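Long-range contacts in HIAXHD3 (Humicola insolens, PDB 3ZXL), which removes arabinofuranose side chains, probably from arabinoxylan, as an exo-acting glycoside hydrolase of family 43: residues Tyr155-Asn160 / Ala192-Tyr197; Pro161-Ala166 / Arg181-Pro186; Arg200-Ile205 / Val216-Thr221; Asn370-Arg375 / Phe510-Phe515. All blocks are in the same frame, centred on the assembly; numbering follows the deposited sequence.

Contact 1 of 4, residues Tyr155-Asn160 / Ala192-Tyr197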
# COMPACT_ATOMS: atom_id res chain seq x y z
N TYR A 155 -8.87 23.44 0.31
CA TYR A 155 -10.16 22.88 -0.08
C TYR A 155 -10.05 21.35 -0.12
O TYR A 155 -8.99 20.81 -0.37
CB TYR A 155 -10.55 23.38 -1.47
CG TYR A 155 -10.70 24.88 -1.55
CD1 TYR A 155 -11.92 25.50 -1.29
CD2 TYR A 155 -9.60 25.69 -1.90
CE1 TYR A 155 -12.05 26.88 -1.36
CE2 TYR A 155 -9.72 27.06 -1.97
CZ TYR A 155 -10.94 27.64 -1.72
OH TYR A 155 -11.04 29.00 -1.81
N ILE A 156 -11.17 20.68 0.07
CA ILE A 156 -11.16 19.25 -0.13
C ILE A 156 -12.30 18.86 -1.05
O ILE A 156 -13.43 19.16 -0.74
CB ILE A 156 -11.25 18.47 1.20
CG1 ILE A 156 -9.90 18.59 1.94
CG2 ILE A 156 -11.69 17.00 0.87
CD1 ILE A 156 -9.76 17.69 3.15
N ALA A 157 -12.01 18.23 -2.19
CA ALA A 157 -13.06 17.71 -3.07
C ALA A 157 -13.36 16.29 -2.57
O ALA A 157 -12.43 15.57 -2.25
CB ALA A 157 -12.56 17.65 -4.58
N TYR A 158 -14.62 15.87 -2.50
CA TYR A 158 -14.85 14.51 -2.03
C TYR A 158 -16.23 14.04 -2.50
O TYR A 158 -17.04 14.82 -2.98
CB TYR A 158 -14.80 14.46 -0.50
CG TYR A 158 -15.89 15.25 0.14
CD1 TYR A 158 -15.80 16.62 0.27
CD2 TYR A 158 -17.07 14.62 0.57
CE1 TYR A 158 -16.81 17.35 0.85
CE2 TYR A 158 -18.08 15.33 1.11
CZ TYR A 158 -17.94 16.70 1.26
OH TYR A 158 -18.93 17.43 1.83
N GLY A 159 -16.48 12.76 -2.32
CA GLY A 159 -17.84 12.24 -2.51
C GLY A 159 -17.85 10.98 -3.37
O GLY A 159 -16.89 10.69 -4.08
N ASN A 160 -18.96 10.26 -3.30
CA ASN A 160 -19.24 9.10 -4.13
C ASN A 160 -20.71 8.84 -3.81
O ASN A 160 -21.02 8.58 -2.67
CB ASN A 160 -18.36 7.90 -3.72
CG ASN A 160 -18.78 6.60 -4.41
OD1 ASN A 160 -19.86 6.53 -4.95
ND2 ASN A 160 -17.90 5.57 -4.42
N ALA A 192 -16.09 9.02 -8.31
CA ALA A 192 -15.47 8.96 -7.01
C ALA A 192 -13.98 9.26 -7.20
O ALA A 192 -13.53 9.57 -8.29
CB ALA A 192 -15.67 7.54 -6.41
N GLY A 193 -13.19 9.11 -6.15
CA GLY A 193 -11.75 9.16 -6.35
C GLY A 193 -11.18 10.57 -6.61
O GLY A 193 -10.13 10.70 -7.25
N ALA A 194 -11.82 11.61 -6.10
CA ALA A 194 -11.39 13.01 -6.37
C ALA A 194 -9.91 13.33 -6.03
O ALA A 194 -9.42 12.99 -4.95
CB ALA A 194 -12.29 14.01 -5.66
N ARG A 195 -9.22 13.96 -7.00
CA ARG A 195 -7.95 14.68 -6.80
C ARG A 195 -8.22 16.12 -7.29
O ARG A 195 -8.91 16.28 -8.29
CB ARG A 195 -6.86 14.00 -7.64
CG ARG A 195 -6.69 12.48 -7.20
CD ARG A 195 -5.77 12.43 -6.09
NE ARG A 195 -5.57 11.13 -5.41
CZ ARG A 195 -6.05 10.89 -4.20
NH1 ARG A 195 -6.86 11.78 -3.63
NH2 ARG A 195 -5.74 9.75 -3.60
N MET A 196 -7.68 17.15 -6.62
CA MET A 196 -8.10 18.53 -6.93
C MET A 196 -6.90 19.38 -7.18
O MET A 196 -5.85 19.16 -6.52
CB MET A 196 -8.91 19.12 -5.76
CG MET A 196 -9.52 20.51 -6.11
SD MET A 196 -10.56 21.10 -4.76
CE MET A 196 -11.25 22.55 -5.53
N TYR A 197 -6.98 20.28 -8.16
CA TYR A 197 -5.75 20.95 -8.67
C TYR A 197 -6.08 22.42 -8.98
O TYR A 197 -7.23 22.72 -9.35
CB TYR A 197 -5.24 20.30 -9.99
CG TYR A 197 -4.90 18.83 -9.85
CD1 TYR A 197 -3.69 18.43 -9.30
CD2 TYR A 197 -5.83 17.85 -10.20
CE1 TYR A 197 -3.38 17.07 -9.13
CE2 TYR A 197 -5.55 16.51 -10.04
CZ TYR A 197 -4.32 16.13 -9.47
OH TYR A 197 -4.08 14.75 -9.32
O HOH W 1 -14.39 11.75 -4.56

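Contact 2 of 4, residues Pro161-Ala166 / Arg181-Pro186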
# COMPACT_ATOMS: atom_id res chain seq x y z
N PRO A 161 -21.61 8.92 -4.80
CA PRO A 161 -21.38 8.94 -6.24
C PRO A 161 -21.41 10.34 -6.86
O PRO A 161 -21.30 10.43 -8.08
CB PRO A 161 -22.60 8.18 -6.77
CG PRO A 161 -23.71 8.72 -5.88
CD PRO A 161 -23.05 8.80 -4.49
N THR A 162 -21.55 11.39 -6.08
CA THR A 162 -21.43 12.74 -6.63
C THR A 162 -20.37 13.53 -5.84
O THR A 162 -19.98 13.12 -4.76
CB THR A 162 -22.75 13.49 -6.55
OG1 THR A 162 -23.17 13.53 -5.19
CG2 THR A 162 -23.81 12.74 -7.36
N ILE A 163 -19.95 14.66 -6.39
CA ILE A 163 -18.75 15.37 -5.86
C ILE A 163 -19.15 16.69 -5.19
O ILE A 163 -19.99 17.45 -5.70
CB ILE A 163 -17.69 15.65 -6.99
CG1 ILE A 163 -17.39 14.37 -7.78
CG2 ILE A 163 -16.38 16.29 -6.43
CD1 ILE A 163 -16.80 13.21 -6.96
N ASN A 164 -18.58 16.92 -4.02
CA ASN A 164 -18.75 18.14 -3.25
C ASN A 164 -17.39 18.81 -3.03
O ASN A 164 -16.35 18.16 -3.15
CB ASN A 164 -19.34 17.77 -1.87
CG ASN A 164 -20.51 16.81 -1.98
OD1 ASN A 164 -21.47 17.07 -2.70
ND2 ASN A 164 -20.41 15.66 -1.30
N VAL A 165 -17.39 20.10 -2.69
CA VAL A 165 -16.12 20.74 -2.33
C VAL A 165 -16.29 21.48 -1.00
O VAL A 165 -17.22 22.31 -0.86
CB VAL A 165 -15.69 21.75 -3.40
CG1 VAL A 165 -14.53 22.62 -2.90
CG2 VAL A 165 -15.31 21.01 -4.68
N ALA A 166 -15.41 21.17 -0.05
CA ALA A 166 -15.42 21.83 1.28
C ALA A 166 -14.24 22.79 1.32
O ALA A 166 -13.21 22.50 0.70
CB ALA A 166 -15.24 20.81 2.38
N ARG A 181 -22.61 18.89 -4.47
CA ARG A 181 -22.99 18.47 -5.81
C ARG A 181 -22.41 19.44 -6.86
O ARG A 181 -23.13 19.96 -7.71
CB ARG A 181 -24.53 18.41 -5.91
CG ARG A 181 -25.00 17.49 -7.04
CD ARG A 181 -26.53 17.47 -7.17
NE ARG A 181 -26.93 16.75 -8.37
CZ ARG A 181 -27.19 15.45 -8.42
NH1 ARG A 181 -27.11 14.70 -7.32
NH2 ARG A 181 -27.54 14.89 -9.57
N VAL A 182 -21.10 19.68 -6.79
CA VAL A 182 -20.45 20.53 -7.77
C VAL A 182 -20.33 19.78 -9.08
O VAL A 182 -20.14 20.38 -10.14
CB VAL A 182 -19.08 21.00 -7.28
CG1 VAL A 182 -19.22 21.64 -5.89
CG2 VAL A 182 -18.07 19.79 -7.27
N TYR A 183 -20.48 18.45 -9.01
CA TYR A 183 -20.56 17.63 -10.21
C TYR A 183 -21.33 16.35 -9.97
O TYR A 183 -21.11 15.65 -8.97
CB TYR A 183 -19.19 17.23 -10.73
CG TYR A 183 -19.30 16.33 -11.95
CD1 TYR A 183 -19.53 16.89 -13.22
CD2 TYR A 183 -19.20 14.94 -11.84
CE1 TYR A 183 -19.63 16.09 -14.37
CE2 TYR A 183 -19.28 14.11 -13.02
CZ TYR A 183 -19.49 14.73 -14.26
OH TYR A 183 -19.61 13.99 -15.40
N ALA A 184 -22.22 16.03 -10.90
CA ALA A 184 -22.94 14.75 -10.93
C ALA A 184 -22.94 14.22 -12.37
O ALA A 184 -23.13 14.99 -13.29
CB ALA A 184 -24.36 14.93 -10.42
N HIS A 185 -22.67 12.94 -12.55
CA HIS A 185 -22.66 12.31 -13.88
C HIS A 185 -24.05 12.46 -14.50
O HIS A 185 -25.02 12.28 -13.80
CB HIS A 185 -22.35 10.84 -13.75
CG HIS A 185 -22.01 10.20 -15.05
ND1 HIS A 185 -22.95 9.56 -15.84
CD2 HIS A 185 -20.84 10.13 -15.73
CE1 HIS A 185 -22.36 9.11 -16.93
NE2 HIS A 185 -21.08 9.44 -16.89
N PRO A 186 -24.14 12.80 -15.80
CA PRO A 186 -25.43 13.06 -16.45
C PRO A 186 -26.32 11.83 -16.65
O PRO A 186 -27.50 12.02 -16.96
CB PRO A 186 -25.02 13.67 -17.80
CG PRO A 186 -23.69 13.07 -18.09
CD PRO A 186 -23.01 12.95 -16.73
O HOH W 2 -22.61 10.92 -10.35

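Contact 3 of 4, residues Arg200-Ile205 / Val216-Thr221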
# COMPACT_ATOMS: atom_id res chain seq x y z
N ARG A 200 -2.97 26.75 -14.23
CA ARG A 200 -3.19 27.81 -15.24
C ARG A 200 -4.45 28.66 -14.95
O ARG A 200 -5.31 28.82 -15.80
CB ARG A 200 -3.31 27.15 -16.63
CG ARG A 200 -1.99 26.49 -17.08
CD ARG A 200 -2.15 25.47 -18.23
NE ARG A 200 -0.93 24.68 -18.38
CZ ARG A 200 -0.38 24.32 -19.54
NH1 ARG A 200 -0.96 24.66 -20.69
NH2 ARG A 200 0.75 23.62 -19.56
N GLY A 201 -4.59 29.11 -13.71
CA GLY A 201 -5.66 30.00 -13.32
C GLY A 201 -7.02 29.36 -13.16
O GLY A 201 -7.99 30.07 -12.88
N ASN A 202 -7.14 28.05 -13.32
CA ASN A 202 -8.48 27.44 -13.11
C ASN A 202 -8.43 26.19 -12.23
O ASN A 202 -7.34 25.67 -11.94
CB ASN A 202 -9.16 27.14 -14.44
CG ASN A 202 -10.74 27.20 -14.34
OD1 ASN A 202 -11.33 27.34 -13.26
ND2 ASN A 202 -11.40 27.12 -15.48
N TYR A 203 -9.60 25.71 -11.80
CA TYR A 203 -9.64 24.57 -10.89
C TYR A 203 -10.08 23.33 -11.64
O TYR A 203 -11.02 23.39 -12.44
CB TYR A 203 -10.64 24.81 -9.75
CG TYR A 203 -10.21 26.00 -8.90
CD1 TYR A 203 -10.56 27.30 -9.25
CD2 TYR A 203 -9.40 25.82 -7.79
CE1 TYR A 203 -10.15 28.40 -8.48
CE2 TYR A 203 -8.98 26.92 -7.00
CZ TYR A 203 -9.35 28.19 -7.36
OH TYR A 203 -8.94 29.27 -6.60
N TYR A 204 -9.45 22.22 -11.32
CA TYR A 204 -9.72 20.96 -12.01
C TYR A 204 -9.85 19.90 -10.93
O TYR A 204 -9.14 19.96 -9.92
CB TYR A 204 -8.54 20.53 -12.92
CG TYR A 204 -8.25 21.44 -14.13
CD1 TYR A 204 -7.67 22.69 -13.98
CD2 TYR A 204 -8.57 21.04 -15.43
CE1 TYR A 204 -7.41 23.53 -15.08
CE2 TYR A 204 -8.28 21.87 -16.56
CZ TYR A 204 -7.72 23.11 -16.36
OH TYR A 204 -7.45 23.93 -17.43
N ILE A 205 -10.72 18.90 -11.15
CA ILE A 205 -10.81 17.75 -10.28
C ILE A 205 -10.78 16.52 -11.16
O ILE A 205 -11.46 16.43 -12.18
CB ILE A 205 -12.14 17.77 -9.51
CG1 ILE A 205 -12.19 19.03 -8.67
CG2 ILE A 205 -12.30 16.44 -8.65
CD1 ILE A 205 -13.67 19.29 -7.94
N VAL A 216 -11.81 14.33 -16.42
CA VAL A 216 -11.17 15.57 -15.94
C VAL A 216 -12.29 16.60 -15.89
O VAL A 216 -12.98 16.79 -16.88
CB VAL A 216 -9.94 16.01 -16.81
CG1 VAL A 216 -10.21 15.92 -18.36
CG2 VAL A 216 -9.41 17.42 -16.40
N LEU A 217 -12.51 17.17 -14.70
CA LEU A 217 -13.55 18.16 -14.46
C LEU A 217 -12.90 19.53 -14.36
O LEU A 217 -11.78 19.66 -13.81
CB LEU A 217 -14.26 17.90 -13.13
CG LEU A 217 -14.75 16.47 -12.83
CD1 LEU A 217 -15.51 16.46 -11.51
CD2 LEU A 217 -15.63 15.99 -13.95
N ARG A 218 -13.58 20.55 -14.88
CA ARG A 218 -13.02 21.90 -14.83
C ARG A 218 -14.10 22.85 -14.40
O ARG A 218 -15.23 22.79 -14.89
CB ARG A 218 -12.47 22.34 -16.20
CG ARG A 218 -11.57 23.61 -16.11
CD ARG A 218 -10.95 23.99 -17.44
NE ARG A 218 -11.96 24.52 -18.35
CZ ARG A 218 -11.74 24.80 -19.64
NH1 ARG A 218 -10.53 24.63 -20.22
NH2 ARG A 218 -12.73 25.26 -20.37
N SER A 219 -13.75 23.76 -13.49
CA SER A 219 -14.71 24.71 -13.00
C SER A 219 -15.24 25.60 -14.11
O SER A 219 -14.48 26.22 -14.82
CB SER A 219 -14.06 25.59 -11.91
OG SER A 219 -14.96 26.62 -11.58
N THR A 220 -16.56 25.71 -14.24
CA THR A 220 -17.10 26.58 -15.30
C THR A 220 -17.11 28.05 -14.94
O THR A 220 -17.26 28.90 -15.82
CB THR A 220 -18.53 26.18 -15.68
OG1 THR A 220 -19.36 26.26 -14.50
CG2 THR A 220 -18.53 24.77 -16.26
N THR A 221 -16.94 28.37 -13.67
CA THR A 221 -17.04 29.77 -13.25
C THR A 221 -15.69 30.35 -12.83
O THR A 221 -15.59 31.56 -12.54
CB THR A 221 -17.95 29.86 -12.02
OG1 THR A 221 -17.41 29.00 -11.01
CG2 THR A 221 -19.39 29.43 -12.35

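Contact 4 of 4, residues Asn370-Arg375 / Phe510-Phe515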
# COMPACT_ATOMS: atom_id res chain seq x y z
N ASN A 370 0.39 -9.08 15.61
CA ASN A 370 1.83 -9.07 15.34
C ASN A 370 2.25 -10.01 14.19
O ASN A 370 3.34 -10.59 14.20
CB ASN A 370 2.64 -9.32 16.61
CG ASN A 370 2.60 -8.11 17.55
OD1 ASN A 370 1.70 -7.26 17.45
ND2 ASN A 370 3.55 -8.02 18.47
N THR A 371 1.39 -10.11 13.19
CA THR A 371 1.83 -10.63 11.87
C THR A 371 2.44 -9.47 11.06
O THR A 371 1.73 -8.48 10.79
CB THR A 371 0.66 -11.20 11.06
OG1 THR A 371 0.09 -12.30 11.78
CG2 THR A 371 1.12 -11.68 9.66
N LEU A 372 3.71 -9.60 10.65
CA LEU A 372 4.45 -8.50 10.02
C LEU A 372 4.50 -8.77 8.50
O LEU A 372 4.83 -9.87 8.10
CB LEU A 372 5.86 -8.46 10.63
CG LEU A 372 6.73 -7.30 10.11
CD1 LEU A 372 6.22 -5.97 10.67
CD2 LEU A 372 8.19 -7.51 10.47
N THR A 373 4.11 -7.81 7.65
CA THR A 373 3.90 -8.11 6.21
C THR A 373 4.63 -7.13 5.27
O THR A 373 4.98 -6.04 5.67
CB THR A 373 2.35 -8.05 5.84
OG1 THR A 373 1.86 -6.71 5.88
CG2 THR A 373 1.53 -8.95 6.79
N ARG A 374 4.80 -7.49 4.00
CA ARG A 374 5.30 -6.52 3.06
C ARG A 374 4.86 -6.96 1.65
O ARG A 374 4.43 -8.10 1.42
CB ARG A 374 6.83 -6.42 3.18
CG ARG A 374 7.54 -7.75 2.85
CD ARG A 374 9.03 -7.64 3.20
NE ARG A 374 9.76 -6.91 2.16
CZ ARG A 374 10.84 -6.15 2.37
NH1 ARG A 374 11.33 -5.99 3.59
NH2 ARG A 374 11.44 -5.54 1.37
N ARG A 375 4.94 -6.02 0.73
CA ARG A 375 4.39 -6.21 -0.62
C ARG A 375 5.26 -7.13 -1.46
O ARG A 375 6.49 -7.19 -1.32
CB ARG A 375 4.24 -4.85 -1.32
CG ARG A 375 3.28 -3.91 -0.59
CD ARG A 375 3.41 -2.46 -1.06
NE ARG A 375 2.46 -1.59 -0.36
CZ ARG A 375 2.64 -1.13 0.88
NH1 ARG A 375 3.72 -1.47 1.59
NH2 ARG A 375 1.71 -0.35 1.42
N PHE A 510 3.89 -11.00 1.48
CA PHE A 510 4.67 -11.96 2.23
C PHE A 510 4.55 -11.55 3.68
O PHE A 510 4.58 -10.35 3.97
CB PHE A 510 6.14 -11.82 1.87
CG PHE A 510 6.49 -12.28 0.48
CD1 PHE A 510 6.06 -13.51 0.02
CD2 PHE A 510 7.27 -11.48 -0.35
CE1 PHE A 510 6.42 -13.95 -1.30
CE2 PHE A 510 7.60 -11.91 -1.65
CZ PHE A 510 7.18 -13.16 -2.10
N GLY A 511 4.48 -12.51 4.60
CA GLY A 511 4.39 -12.13 6.03
C GLY A 511 5.12 -13.14 6.92
O GLY A 511 5.40 -14.27 6.50
N VAL A 512 5.37 -12.74 8.17
CA VAL A 512 5.86 -13.67 9.17
C VAL A 512 4.96 -13.51 10.40
O VAL A 512 4.59 -12.37 10.75
CB VAL A 512 7.33 -13.38 9.54
CG1 VAL A 512 7.56 -11.93 9.95
CG2 VAL A 512 7.78 -14.36 10.62
N PHE A 513 4.61 -14.63 11.04
CA PHE A 513 3.65 -14.60 12.17
C PHE A 513 4.15 -15.49 13.29
O PHE A 513 5.06 -16.34 13.10
CB PHE A 513 2.28 -15.10 11.70
CG PHE A 513 2.29 -16.55 11.31
CD1 PHE A 513 2.06 -17.52 12.25
CD2 PHE A 513 2.58 -16.94 10.00
CE1 PHE A 513 2.07 -18.90 11.89
CE2 PHE A 513 2.61 -18.28 9.64
CZ PHE A 513 2.37 -19.27 10.60
N ASN A 514 3.58 -15.28 14.49
CA ASN A 514 3.87 -16.13 15.62
C ASN A 514 2.74 -15.92 16.64
O ASN A 514 2.53 -14.80 17.09
CB ASN A 514 5.21 -15.73 16.24
CG ASN A 514 5.60 -16.60 17.43
OD1 ASN A 514 5.18 -17.79 17.51
ND2 ASN A 514 6.40 -16.04 18.36
N PHE A 515 1.99 -16.98 16.94
CA PHE A 515 0.92 -16.93 17.92
C PHE A 515 0.88 -18.26 18.68
O PHE A 515 1.64 -19.16 18.36
CB PHE A 515 -0.45 -16.58 17.27
CG PHE A 515 -0.96 -17.62 16.27
CD1 PHE A 515 -0.57 -17.57 14.92
CD2 PHE A 515 -1.85 -18.63 16.66
CE1 PHE A 515 -1.08 -18.51 13.98
CE2 PHE A 515 -2.34 -19.57 15.76
CZ PHE A 515 -1.96 -19.51 14.39
O HOH W 3 4.11 -12.34 16.46
O HOH W 4 1.31 -13.25 14.40

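Contact 1 of 4, residues Tyr155-Asn160 / Ala192-Tyr197
Ala-157 and Tyr-155 receive the side chain of Met-196 where two neighbouring blades of the family 43 beta-propeller pack together. Strands 155-158 and 192-197 run at 153° with their axes 6.3 Å apart at closest, too far for direct sheet pairing, so side chains fill the interval. Met-196 does most of this. Its CB lies 4.1 Å from Ala-157 CB. With CG anti to the backbone N (chi1 -174°) and the chain extended beyond it, the thioether runs straight along to the opposite strand: CG passes the carbonyl oxygen of Tyr-204, SD sits 4.0 Å from both Ala-157 CB and Tyr-155 CB, and the terminal CE comes to 4.2 Å from Tyr-155 CB. The Tyr-155 ring itself leads away from this meeting point. Further along, the methyls of Ala-157 and Ala-194 approach CB to CB at 3.8 Å, and Ile-205 touches both of them as well as Met-196. Beyond Ala-157 and Ala-194, Ala-192 CB lies 3.6 Å from Asn-160 ND2, near a bound bis-tris propane molecule, and a water bridges the backbones: it donates to Gly-159 O at 2.8 Å and accepts from Ala-194 N at 3.0 Å.

Contact 2 of 4, residues Pro161-Ala166 / Arg181-Pro186
Ile-163 faces both Val-182 and Tyr-183 in a classic beta bulge, an antiparallel contact at the place where the chain turns a corner from the outer edge of one propeller blade toward the next. The evidence lies in the bonding: Ile-163 N donates to Tyr-183 O at 3.0 Å, nearly straight at 167°, while Ile-163 O receives Val-182 N at 2.7 Å and, weakly, Tyr-183 N at 3.5 Å. One residue further along this strand, Asn-164 takes over, reaching Arg-181, the residue before Val-182. Its CG stands beside its own backbone N (chi1 -47°), which brings OD1 back to accept Arg-181 N in the carbonyl plane at 2.8 Å and 164°. A leucine at this position would probably leave the Arg-181 amide without that acceptor and the corner less firmly fixed. Apolar branches bind the other side of the bulge: Val-182 CG2 meets Ile-163 CG2 and Val-165 CG2, each at 4.0 Å. Val-182 also bonds through its backbone to Tyr-228 in the following blade. Toward Pro-161, Thr-162 CG2 lies 3.8 Å from Ala-184 CB, whose methyl covers one face of the Arg-181 guanidinium, and a water links Pro-161 O to His-185 N. Ile-163 O thus serves two successive amides, one of them weakly, and the side-chain carbonyl oxygen of Asn-164 a third, which is how the bulge fits an extra residue against a single partner.

Contact 3 of 4, residues Arg200-Ile205 / Val216-Thr221
Tyr-203 and Ser-219, with Ile-205 and Leu-217, tie together the two arms of an antiparallel beta hairpin, strands 202-209 and 213-219, within a propeller blade. Ser-219 N donates to Tyr-203 O at 2.9 Å. Ile-205 and Leu-217 form a hydrogen-bonded pair, with Leu-217 N to Ile-205 O at 2.8 Å and Ile-205 N to Leu-217 O at 3.0 Å. At the mouth, Asn-202 has both ends of its amide in use. ND2 donates in the carbonyl plane of Ser-219 O at 3.3 Å and 149°, while OD1 accepts Tyr-203 N at 2.8 Å from 38° outside its own plane, so not on a lone pair. With an alanine here, Ser-219 O would probably lose this donor and Tyr-203 N its side-chain acceptor, and the end of the hairpin would be held less firmly. The remaining polar tips find partners elsewhere: Tyr-203 OH bonds Asp-149, Ser-219 OG bonds Ser-223 O, Tyr-204 OH bonds Gly-286 O, and Arg-218 NH1 bonds Asp-285 O, its guanidinium also meeting Trp-287 in a cation-pi contact. Between strands, Tyr-204 and Arg-218 lie side by side. Arg-218 turns CG away from its backbone N (chi1 -166°), which carries it over one face of the Tyr-204 ring in a CH-pi contact 3.9 Å from the centroid, and the next carbon, CD, is 3.5 Å from Tyr-204 OH.

Contact 4 of 4, residues Asn370-Arg375 / Phe510-Phe515
Phe-510, Val-512 and Leu-372 have the largest shares of the surface buried here, close to half between them, and all three project from the same face of the pairing. Leu-372 and Val-512 form a hydrogen-bonded pair: Leu-372 N to Val-512 O and Val-512 N to Leu-372 O both measure 2.9 Å. A chi1 of 53° sets CG1 of Val-512 between its own backbone N and carbonyl carbon, where it rests 3.9 Å from Leu-372 CB; beyond that point the leucine runs on to Trp-333 and Trp-335. Phe-510 pairs in the same manner with Arg-374, whose N donates to Phe-510 O at 2.9 Å and whose O accepts Phe-510 N at 3.0 Å. The Phe-510 ring meets this strand slightly: its CD2 is 4.5 Å from Arg-375 O, approached obliquely. It also packs against Phe-529 and Met-531. These lie on strand 523-533 of the opposing sheet, which identifies the face as the interior of the C-terminal concanavalin A-like beta-sandwich; the paired strands, antiparallel at 176°, belong to the other sheet of that sandwich. Arg-374 also points to this face, its guanidinium in a cation-pi contact with Trp-333. Between the two hydrogen-bonded pairs, Gly-511 sits opposite Thr-373 in a non-hydrogen-bonded pair, CA to CA 4.1 Å, and a CB on Gly-511 would come tight against Thr-373 CG2. At the far end, Thr-371 OG1 lies 3.6 Å from Phe-513 CB and is hydrogen-bonded to a water that accepts from Asn-514 N.

In the fold
From the N terminus, contact 1 opens first, at 155-160; contact 2 opens and closes within its loop, across 14 residues, before 192-197 returns to close contact 1. Strands 154-158 and 163-168 are neighbours in one propeller blade, where Tyr-158 O probably bonds Asn-164 N, and 181-186 leads out of it. Contact 3 follows in series, closing the 10-residue loop between 200-205 and 216-221, a hairpin in the next blade whose strand 202-209 pairs with strand 192-199 of contact 1. Tyr-183 packs on Leu-217, so contacts 1 to 3 join two blades. Contact 4 closes a 134-residue loop in the C-terminal sandwich, its centre about 34 Å from that of contact 1, on the opposite side of the chain's centre.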